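Putative secreted cellulose binding protein (Streptomyces coelicolor, PDB 4OY7) probably cleaves cellulose oxidatively at its glycosidic bonds with a copper cofactor, this chain being the catalytic AA10 lytic polysaccharide monooxygenase domain of a longer secreted protein. Local coordinates at residues A[31-34]-A[35-38]; A[10-13]-A[14-18]; A[176-179]-A[180-183]. One frame throughout, in Å; residues are numbered along the deposited sequence.

Contact 1: residues A[31-34]-A[35-38]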
ATOM      1  N   ALA A  31       9.436 -12.417  -4.147  1.00 10.73           N
ATOM      2  CA  ALA A  31       8.111 -12.278  -3.576  1.00 10.23           C
ATOM      3  C   ALA A  31       7.106 -11.837  -4.674  1.00 10.31           C
ATOM      4  O   ALA A  31       5.980 -12.290  -4.708  1.00 10.36           O
ATOM      5  CB  ALA A  31       8.112 -11.310  -2.408  1.00  9.74           C
ATOM      6  N   CYS A  32       7.539 -10.959  -5.572  1.00 10.55           N
ATOM      7  CA  CYS A  32       6.729 -10.553  -6.707  1.00 10.74           C
ATOM      8  C   CYS A  32       6.459 -11.708  -7.660  1.00 10.95           C
ATOM      9  O   CYS A  32       5.341 -11.888  -8.114  1.00 10.49           O
ATOM     10  CB  CYS A  32       7.377  -9.385  -7.449  1.00 11.46           C
ATOM     11  SG  CYS A  32       7.547  -7.849  -6.510  1.00 12.08           S
ATOM     12  N   GLN A  33       7.481 -12.501  -7.956  0.50 11.37           N
ATOM     13  CA  GLN A  33       7.278 -13.697  -8.780  0.50 12.00           C
ATOM     14  C   GLN A  33       6.275 -14.647  -8.133  0.50 11.92           C
ATOM     15  O   GLN A  33       5.394 -15.181  -8.813  0.50 12.12           O
ATOM     16  CB  GLN A  33       8.593 -14.430  -9.044  0.50 12.68           C
ATOM     17  CG  GLN A  33       8.408 -15.632  -9.960  0.50 13.52           C
ATOM     18  CD  GLN A  33       7.890 -15.243 -11.335  0.50 13.87           C
ATOM     19  OE1 GLN A  33       6.784 -15.629 -11.736  0.50 14.06           O
ATOM     20  NE2 GLN A  33       8.682 -14.464 -12.060  0.50 14.10           N
ATOM     21  N   ALA A  34       6.391 -14.848  -6.821  1.00 11.64           N
ATOM     22  CA  ALA A  34       5.490 -15.752  -6.116  1.00 11.78           C
ATOM     23  C   ALA A  34       4.059 -15.248  -6.167  1.00 11.37           C
ATOM     24  O   ALA A  34       3.145 -16.038  -6.386  1.00 11.76           O
ATOM     25  CB  ALA A  34       5.927 -15.936  -4.670  1.00 11.69           C
ATOM     26  N   ALA A  35       3.877 -13.940  -5.985  1.00 10.70           N
ATOM     27  CA  ALA A  35       2.543 -13.341  -6.018  1.00 10.46           C
ATOM     28  C   ALA A  35       1.956 -13.386  -7.412  1.00 11.13           C
ATOM     29  O   ALA A  35       0.748 -13.570  -7.578  1.00 11.13           O
ATOM     30  CB  ALA A  35       2.576 -11.905  -5.516  1.00  9.80           C
ATOM     31  N   LEU A  36       2.791 -13.220  -8.428  1.00 11.80           N
ATOM     32  CA  LEU A  36       2.312 -13.344  -9.807  1.00 12.83           C
ATOM     33  C   LEU A  36       1.838 -14.774 -10.075  1.00 14.08           C
ATOM     34  O   LEU A  36       0.776 -15.001 -10.667  1.00 14.07           O
ATOM     35  CB  LEU A  36       3.408 -12.953 -10.804  1.00 13.23           C
ATOM     36  CG  LEU A  36       3.093 -13.089 -12.293  1.00 14.12           C
ATOM     37  CD1 LEU A  36       1.967 -12.151 -12.689  1.00 13.88           C
ATOM     38  CD2 LEU A  36       4.307 -12.792 -13.140  1.00 14.60           C
ATOM     39  N   ASP A  37       2.631 -15.743  -9.631  1.00 15.42           N
ATOM     40  CA  ASP A  37       2.314 -17.156  -9.836  1.00 17.53           C
ATOM     41  C   ASP A  37       1.039 -17.559  -9.073  1.00 17.33           C
ATOM     42  O   ASP A  37       0.225 -18.351  -9.580  1.00 18.81           O
ATOM     43  CB  ASP A  37       3.495 -18.039  -9.416  1.00 18.89           C
ATOM     44  CG  ASP A  37       4.710 -17.908 -10.345  1.00 20.60           C
ATOM     45  OD1 ASP A  37       5.838 -18.270  -9.915  1.00 22.16           O
ATOM     46  OD2 ASP A  37       4.552 -17.468 -11.509  1.00 22.79           O
ATOM     47  N   GLN A  38       0.841 -17.020  -7.878  1.00 16.55           N
ATOM     48  CA  GLN A  38      -0.385 -17.336  -7.155  1.00 16.24           C
ATOM     49  C   GLN A  38      -1.620 -16.557  -7.621  1.00 15.29           C
ATOM     50  O   GLN A  38      -2.618 -17.148  -8.026  1.00 15.89           O
ATOM     51  CB  GLN A  38      -0.220 -17.149  -5.663  1.00 16.39           C
ATOM     52  CG  GLN A  38      -1.567 -17.335  -4.980  1.00 17.13           C
ATOM     53  CD  GLN A  38      -1.528 -17.240  -3.481  1.00 17.48           C
ATOM     54  OE1 GLN A  38      -0.558 -17.641  -2.848  1.00 18.04           O
ATOM     55  NE2 GLN A  38      -2.618 -16.728  -2.898  1.00 17.23           N
TER
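A35 sits one turn on from A31 in helix 30-39, and its CB rests on A31 O at 3.5 Å while its own N donates to that same oxygen. This is the close-packed flank of the helix. A31, C32 and A35 are all buried, and two of the three are alanines, consistent with the close approach of other parts of the chain: A31 touches D88 and C32 touches P90. C32 points its sulfur off the helix, where it is joined to C14 SG in a disulfide. The backbone repeats regularly through this turn, with bonds from L36 N to C32 O, D37 N to Q33 O and Q38 N to A34 O, each 2.9 Å long. L36 CB also lies 3.5 Å from C32 O.

The other flank is looser. D37 and Q38 face solvent there, with Q33 at the margin. Q33 has CG anti to the backbone N (chi1 -177°), which places that atom 3.7 Å from D37 OD1. D37 has CG beside its own backbone N (chi1 -69°), which folds the carboxylate back along the helix until D37 CG is 3.2 Å from Q33 O. The side chain of Q33 also touches P27 and lies about 5 Å from that of D26, which binds calcium in another structure of this protein; no calcium is bound to this chain in the present model.

The chemistry implies a turn whose regular shape comes from main-chain bonds, whose inner flank is held by small buried side chains, the disulfide and a backbone N-H bond from C32 to N29 OD1, and whose D37 carboxylate and Q38 amide are left to the water side.

Contact 2: residues A[10-13]-A[14-18]; sequences RTYL and CQLDA
L16 lays its isobutyl group over one face of the Y12 ring, with L16 CG 4.1 Å above the plane and displaced toward the rim. L16 CD1 reaches Y12 CE2 at 3.7 Å. Y12 can meet it because its ring leaves the backbone anti to N (chi1 -179°) and runs forward along the helix. Q15, which also touches W47, comes to the same ring obliquely, Q15 NE2 standing 3.5 Å from Y12 CE1 with amide and ring planes 33° apart. Q15 CG takes the cramped place between backbone N and carbonyl carbon (chi1 78°), 3.1 Å from Y12 O.

Helix 10-18 belongs to the helical region that AA10 enzymes insert between early strands of their immunoglobulin-like core, and its buried side carries the disulfide-bonded C14. C14 SG passes 3.3 Å from R10 O, the oxygen that accepts C14 N at 2.9 Å. R10 leaves the same flank, reaching toward the start of the helix, to pair with D190 and meet W89 in a cation-pi contact. At the far end D17 N bonds to L13 O at 3.0 Å, while the D17 carboxylate receives the backbone N of T28 and N29.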
ATOM      1  N   ARG A  10       2.848  -2.795  -2.253  1.00  6.20           N
ATOM      2  CA  ARG A  10       3.320  -4.078  -2.824  1.00  6.33           C
ATOM      3  C   ARG A  10       2.929  -4.244  -4.286  1.00  6.57           C
ATOM      4  O   ARG A  10       3.765  -4.619  -5.127  1.00  6.79           O
ATOM      5  CB  ARG A  10       2.798  -5.251  -2.011  1.00  6.18           C
ATOM      6  CG  ARG A  10       3.454  -5.352  -0.649  1.00  6.02           C
ATOM      7  CD  ARG A  10       2.948  -6.501   0.209  1.00  6.13           C
ATOM      8  NE  ARG A  10       3.818  -6.593   1.374  1.00  6.18           N
ATOM      9  CZ  ARG A  10       3.638  -7.390   2.409  1.00  6.48           C
ATOM     10  NH1 ARG A  10       2.581  -8.198   2.453  1.00  6.61           N
ATOM     11  NH2 ARG A  10       4.514  -7.368   3.413  1.00  6.62           N
ATOM     12  N   THR A  11       1.664  -3.995  -4.594  1.00  6.45           N
ATOM     13  CA  THR A  11       1.238  -4.139  -5.983  1.00  6.82           C
ATOM     14  C   THR A  11       1.926  -3.127  -6.914  1.00  7.17           C
ATOM     15  O   THR A  11       2.239  -3.436  -8.056  1.00  7.60           O
ATOM     16  CB  THR A  11      -0.276  -4.060  -6.173  1.00  6.82           C
ATOM     17  OG1 THR A  11      -0.778  -2.818  -5.661  1.00  6.46           O
ATOM     18  CG2 THR A  11      -0.974  -5.265  -5.524  1.00  6.70           C
ATOM     19  N   TYR A  12       2.158  -1.916  -6.426  1.00  7.06           N
ATOM     20  CA  TYR A  12       2.787  -0.900  -7.249  1.00  7.54           C
ATOM     21  C   TYR A  12       4.251  -1.226  -7.501  1.00  7.83           C
ATOM     22  O   TYR A  12       4.705  -1.214  -8.611  1.00  8.23           O
ATOM     23  CB  TYR A  12       2.623   0.492  -6.620  1.00  7.54           C
ATOM     24  CG  TYR A  12       3.247   1.581  -7.443  1.00  8.26           C
ATOM     25  CD1 TYR A  12       2.760   1.893  -8.712  1.00  8.85           C
ATOM     26  CD2 TYR A  12       4.363   2.276  -6.978  1.00  8.51           C
ATOM     27  CE1 TYR A  12       3.335   2.905  -9.479  1.00  9.62           C
ATOM     28  CE2 TYR A  12       4.931   3.280  -7.738  1.00  9.31           C
ATOM     29  CZ  TYR A  12       4.434   3.582  -8.987  1.00  9.83           C
ATOM     30  OH  TYR A  12       5.048   4.598  -9.742  1.00 11.08           O
ATOM     31  N   LEU A  13       4.984  -1.546  -6.447  1.00  7.54           N
ATOM     32  CA  LEU A  13       6.397  -1.895  -6.631  1.00  8.12           C
ATOM     33  C   LEU A  13       6.546  -3.164  -7.443  1.00  8.69           C
ATOM     34  O   LEU A  13       7.492  -3.294  -8.193  1.00  9.09           O
ATOM     35  CB  LEU A  13       7.126  -2.023  -5.309  1.00  7.80           C
ATOM     36  CG  LEU A  13       7.284  -0.736  -4.491  1.00  7.54           C
ATOM     37  CD1 LEU A  13       8.120  -0.961  -3.249  1.00  7.47           C
ATOM     38  CD2 LEU A  13       7.868   0.407  -5.317  1.00  8.03           C
ATOM     39  N   CYS A  14       5.634  -4.109  -7.272  1.00  9.03           N
ATOM     40  CA  CYS A  14       5.756  -5.329  -8.029  1.00 10.01           C
ATOM     41  C   CYS A  14       5.480  -5.088  -9.512  1.00 10.57           C
ATOM     42  O   CYS A  14       6.163  -5.649 -10.387  1.00 10.62           O
ATOM     43  CB  CYS A  14       4.891  -6.436  -7.454  1.00 10.36           C
ATOM     44  SG  CYS A  14       5.625  -7.240  -5.990  1.00 11.37           S
ATOM     45  N   GLN A  15       4.523  -4.229  -9.810  1.00 10.77           N
ATOM     46  CA  GLN A  15       4.238  -3.938 -11.201  1.00 12.11           C
ATOM     47  C   GLN A  15       5.400  -3.166 -11.848  1.00 12.50           C
ATOM     48  O   GLN A  15       5.699  -3.396 -13.016  1.00 13.27           O
ATOM     49  CB  GLN A  15       2.878  -3.268 -11.359  1.00 12.61           C
ATOM     50  CG  GLN A  15       2.798  -1.796 -11.017  1.00 13.34           C
ATOM     51  CD  GLN A  15       3.109  -0.883 -12.194  1.00 15.01           C
ATOM     52  OE1 GLN A  15       2.888  -1.228 -13.335  1.00 16.60           O
ATOM     53  NE2 GLN A  15       3.576   0.317 -11.892  1.00 15.89           N
ATOM     54  N   LEU A  16       6.069  -2.282 -11.101  1.00 12.26           N
ATOM     55  CA  LEU A  16       7.283  -1.621 -11.623  1.00 13.05           C
ATOM     56  C   LEU A  16       8.382  -2.614 -11.871  1.00 13.56           C
ATOM     57  O   LEU A  16       9.066  -2.513 -12.865  1.00 14.20           O
ATOM     58  CB  LEU A  16       7.834  -0.556 -10.678  1.00 13.03           C
ATOM     59  CG  LEU A  16       6.998   0.705 -10.522  1.00 13.13           C
ATOM     60  CD1 LEU A  16       7.691   1.569  -9.472  1.00 13.11           C
ATOM     61  CD2 LEU A  16       6.780   1.462 -11.833  1.00 14.07           C
ATOM     62  N   ASP A  17       8.551  -3.560 -10.956  1.00 13.23           N
ATOM     63  CA  ASP A  17       9.539  -4.632 -11.119  1.00 13.81           C
ATOM     64  C   ASP A  17       9.247  -5.547 -12.311  1.00 14.04           C
ATOM     65  O   ASP A  17      10.171  -6.105 -12.895  1.00 14.49           O
ATOM     66  CB  ASP A  17       9.600  -5.471  -9.829  1.00 13.95           C
ATOM     67  CG  ASP A  17      10.697  -6.491  -9.846  1.00 15.12           C
ATOM     68  OD1 ASP A  17      10.391  -7.698  -9.704  1.00 15.48           O
ATOM     69  OD2 ASP A  17      11.868  -6.079  -9.983  1.00 17.08           O
ATOM     70  N   ALA A  18       7.974  -5.712 -12.667  1.00 13.64           N
ATOM     71  CA  ALA A  18       7.594  -6.656 -13.709  1.00 14.26           C
ATOM     72  C   ALA A  18       7.459  -6.018 -15.084  1.00 15.33           C
ATOM     73  O   ALA A  18       7.421  -6.718 -16.095  1.00 15.40           O
ATOM     74  CB  ALA A  18       6.304  -7.367 -13.346  1.00 13.69           C
TER

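Contact 3: residues A[176-179]-A[180-183]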
ATOM      1  N   TRP A 176      -7.711   4.442   2.356  1.00  6.06           N
ATOM      2  CA  TRP A 176      -8.266   5.590   1.695  1.00  6.25           C
ATOM      3  C   TRP A 176      -9.768   5.502   1.858  1.00  6.38           C
ATOM      4  O   TRP A 176     -10.410   4.622   1.268  1.00  6.50           O
ATOM      5  CB  TRP A 176      -7.902   5.581   0.208  1.00  6.45           C
ATOM      6  CG  TRP A 176      -8.312   6.792  -0.561  1.00  6.97           C
ATOM      7  CD1 TRP A 176      -8.751   8.001  -0.064  1.00  7.27           C
ATOM      8  CD2 TRP A 176      -8.278   6.937  -1.989  1.00  7.34           C
ATOM      9  NE1 TRP A 176      -9.005   8.864  -1.102  1.00  7.87           N
ATOM     10  CE2 TRP A 176      -8.723   8.239  -2.287  1.00  7.81           C
ATOM     11  CE3 TRP A 176      -7.912   6.079  -3.050  1.00  7.35           C
ATOM     12  CZ2 TRP A 176      -8.814   8.708  -3.591  1.00  8.35           C
ATOM     13  CZ3 TRP A 176      -8.016   6.534  -4.314  1.00  7.91           C
ATOM     14  CH2 TRP A 176      -8.442   7.847  -4.588  1.00  8.28           C
ATOM     15  N   VAL A 177     -10.310   6.406   2.656  1.00  6.40           N
ATOM     16  CA  VAL A 177     -11.712   6.387   3.042  1.00  6.65           C
ATOM     17  C   VAL A 177     -12.443   7.487   2.303  1.00  7.27           C
ATOM     18  O   VAL A 177     -12.299   8.683   2.599  1.00  7.57           O
ATOM     19  CB  VAL A 177     -11.841   6.529   4.571  1.00  6.54           C
ATOM     20  CG1 VAL A 177     -13.309   6.476   4.997  1.00  6.82           C
ATOM     21  CG2 VAL A 177     -10.989   5.448   5.215  1.00  6.25           C
ATOM     22  N   ARG A 178     -13.191   7.089   1.278  1.00  7.61           N
ATOM     23  CA  ARG A 178     -13.967   8.047   0.512  1.00  8.34           C
ATOM     24  C   ARG A 178     -15.015   8.693   1.391  1.00  8.80           C
ATOM     25  O   ARG A 178     -15.585   8.053   2.266  1.00  8.82           O
ATOM     26  CB  ARG A 178     -14.640   7.373  -0.703  1.00  8.59           C
ATOM     27  CG  ARG A 178     -13.652   7.013  -1.807  1.00  8.56           C
ATOM     28  CD  ARG A 178     -14.333   6.308  -2.983  1.00  9.00           C
ATOM     29  NE  ARG A 178     -15.308   7.175  -3.649  1.00  9.68           N
ATOM     30  CZ  ARG A 178     -16.037   6.802  -4.706  1.00 10.18           C
ATOM     31  NH1 ARG A 178     -15.920   5.589  -5.233  1.00 10.11           N
ATOM     32  NH2 ARG A 178     -16.931   7.637  -5.217  1.00 10.84           N
ATOM     33  N   SER A 179     -15.227   9.974   1.173  1.00  9.30           N
ATOM     34  CA  SER A 179     -16.296  10.697   1.871  1.00  9.86           C
ATOM     35  C   SER A 179     -17.623  10.627   1.130  1.00 10.68           C
ATOM     36  O   SER A 179     -18.645  11.039   1.682  1.00 11.09           O
ATOM     37  CB  SER A 179     -15.895  12.143   2.117  1.00 10.33           C
ATOM     38  OG  SER A 179     -15.608  12.759   0.888  1.00 10.52           O
ATOM     39  N   ASP A 180     -17.623  10.096  -0.094  1.00 10.86           N
ATOM     40  CA  ASP A 180     -18.812  10.082  -0.950  1.00 11.73           C
ATOM     41  C   ASP A 180     -19.238   8.691  -1.369  1.00 11.50           C
ATOM     42  O   ASP A 180     -19.975   8.540  -2.324  1.00 12.25           O
ATOM     43  CB  ASP A 180     -18.517  10.901  -2.201  1.00 12.56           C
ATOM     44  CG  ASP A 180     -17.445  10.260  -3.091  1.00 12.52           C
ATOM     45  OD1 ASP A 180     -16.600   9.473  -2.599  1.00 11.93           O
ATOM     46  OD2 ASP A 180     -17.428  10.578  -4.304  1.00 13.70           O
ATOM     47  N   SER A 181     -18.778   7.678  -0.652  1.00 10.68           N
ATOM     48  CA  SER A 181     -18.965   6.289  -1.060  1.00 10.22           C
ATOM     49  C   SER A 181     -18.518   5.407   0.070  1.00  9.64           C
ATOM     50  O   SER A 181     -17.700   5.823   0.907  1.00  9.29           O
ATOM     51  CB  SER A 181     -18.099   5.954  -2.274  1.00 10.07           C
ATOM     52  OG  SER A 181     -18.310   4.620  -2.688  1.00 10.01           O
ATOM     53  N   GLN A 182     -19.073   4.197   0.103  1.00  9.63           N
ATOM     54  CA  GLN A 182     -18.619   3.149   1.028  1.00  9.10           C
ATOM     55  C   GLN A 182     -17.329   2.479   0.532  1.00  8.52           C
ATOM     56  O   GLN A 182     -16.670   1.783   1.281  1.00  7.91           O
ATOM     57  CB  GLN A 182     -19.726   2.119   1.248  1.00  9.50           C
ATOM     58  CG  GLN A 182     -20.945   2.704   1.936  1.00 10.04           C
ATOM     59  CD  GLN A 182     -20.666   3.072   3.382  1.00 10.04           C
ATOM     60  OE1 GLN A 182     -20.466   2.208   4.226  1.00 10.04           O
ATOM     61  NE2 GLN A 182     -20.613   4.344   3.667  1.00 10.35           N
ATOM     62  N   GLU A 183     -16.966   2.709  -0.728  1.00  8.46           N
ATOM     63  CA  GLU A 183     -15.744   2.134  -1.285  1.00  8.23           C
ATOM     64  C   GLU A 183     -14.514   2.747  -0.633  1.00  7.66           C
ATOM     65  O   GLU A 183     -14.418   3.979  -0.499  1.00  7.69           O
ATOM     66  CB  GLU A 183     -15.697   2.333  -2.788  1.00  8.95           C
ATOM     67  CG  GLU A 183     -14.506   1.680  -3.477  1.00  9.07           C
ATOM     68  CD  GLU A 183     -14.480   2.025  -4.954  1.00 10.10           C
ATOM     69  OE1 GLU A 183     -14.339   3.221  -5.243  1.00 10.68           O
ATOM     70  OE2 GLU A 183     -14.644   1.122  -5.800  1.00 11.07           O
TER
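Three charged hydrogen bonds hold R178, and together they make a salt-bridge network. D180 is gripped side-on by two nitrogens: R178 NE to D180 OD1 at 2.8 Å, on the syn side, and R178 NH2 to D180 OD2 at 3.1 Å, nearly straight at 170° but approaching from above the carboxylate plane. The third runs from R178 NH1 to E183 OE1 at 2.8 Å; it lies in the guanidinium plane, though the carboxylate of E183 is turned 49° against that plane. A bend at chi3 (64°) brings the guanidinium round between the two acids, which fix its rotation.

Van der Waals contact covers one face of the group, where S181 CB sits over the centre of the guanidinium, 3.2 Å above its plane. Farther back, the aliphatic chain meets a backbone carbonyl, R178 CD running past E183 O at 3.4 Å.

The loop itself is shaped by an ST turn: S181 OG accepts E183 N at 3.0 Å, which holds the backbone of E183 just ahead of strand 184-193. D180 N, by contrast, is buried with no partner in the model.

E183 binds copper in another structure of this protein; here its side chain stays about 4 Å from the metal, unbound. R178 packs beside H110, consistent with positioning E183 at the edge of the histidine brace, the copper site of lytic polysaccharide monooxygenases, made here by H1 and H110.

Contacts 1 and 2 lie on consecutive helices and touch through the C14-C32 disulfide, on the opposite side of the chain's centre from contact 3. Both are partly buried, with regular main-chain bonds, yet they differ in side-chain character: contact 2 places an aromatic ring among leucine and glutamine, whereas contact 1 is nearly all alanine on its inner flank and polar outside. Contact 3 is a surface loop between strands 168-178 and 184-193, where charge takes over from helical bonding. Contact 3 lies beside the copper, its centre about 30 Å from that of contact 1; the helices of contacts 1 and 2 instead lie closer to D26, which binds calcium in another structure of this protein.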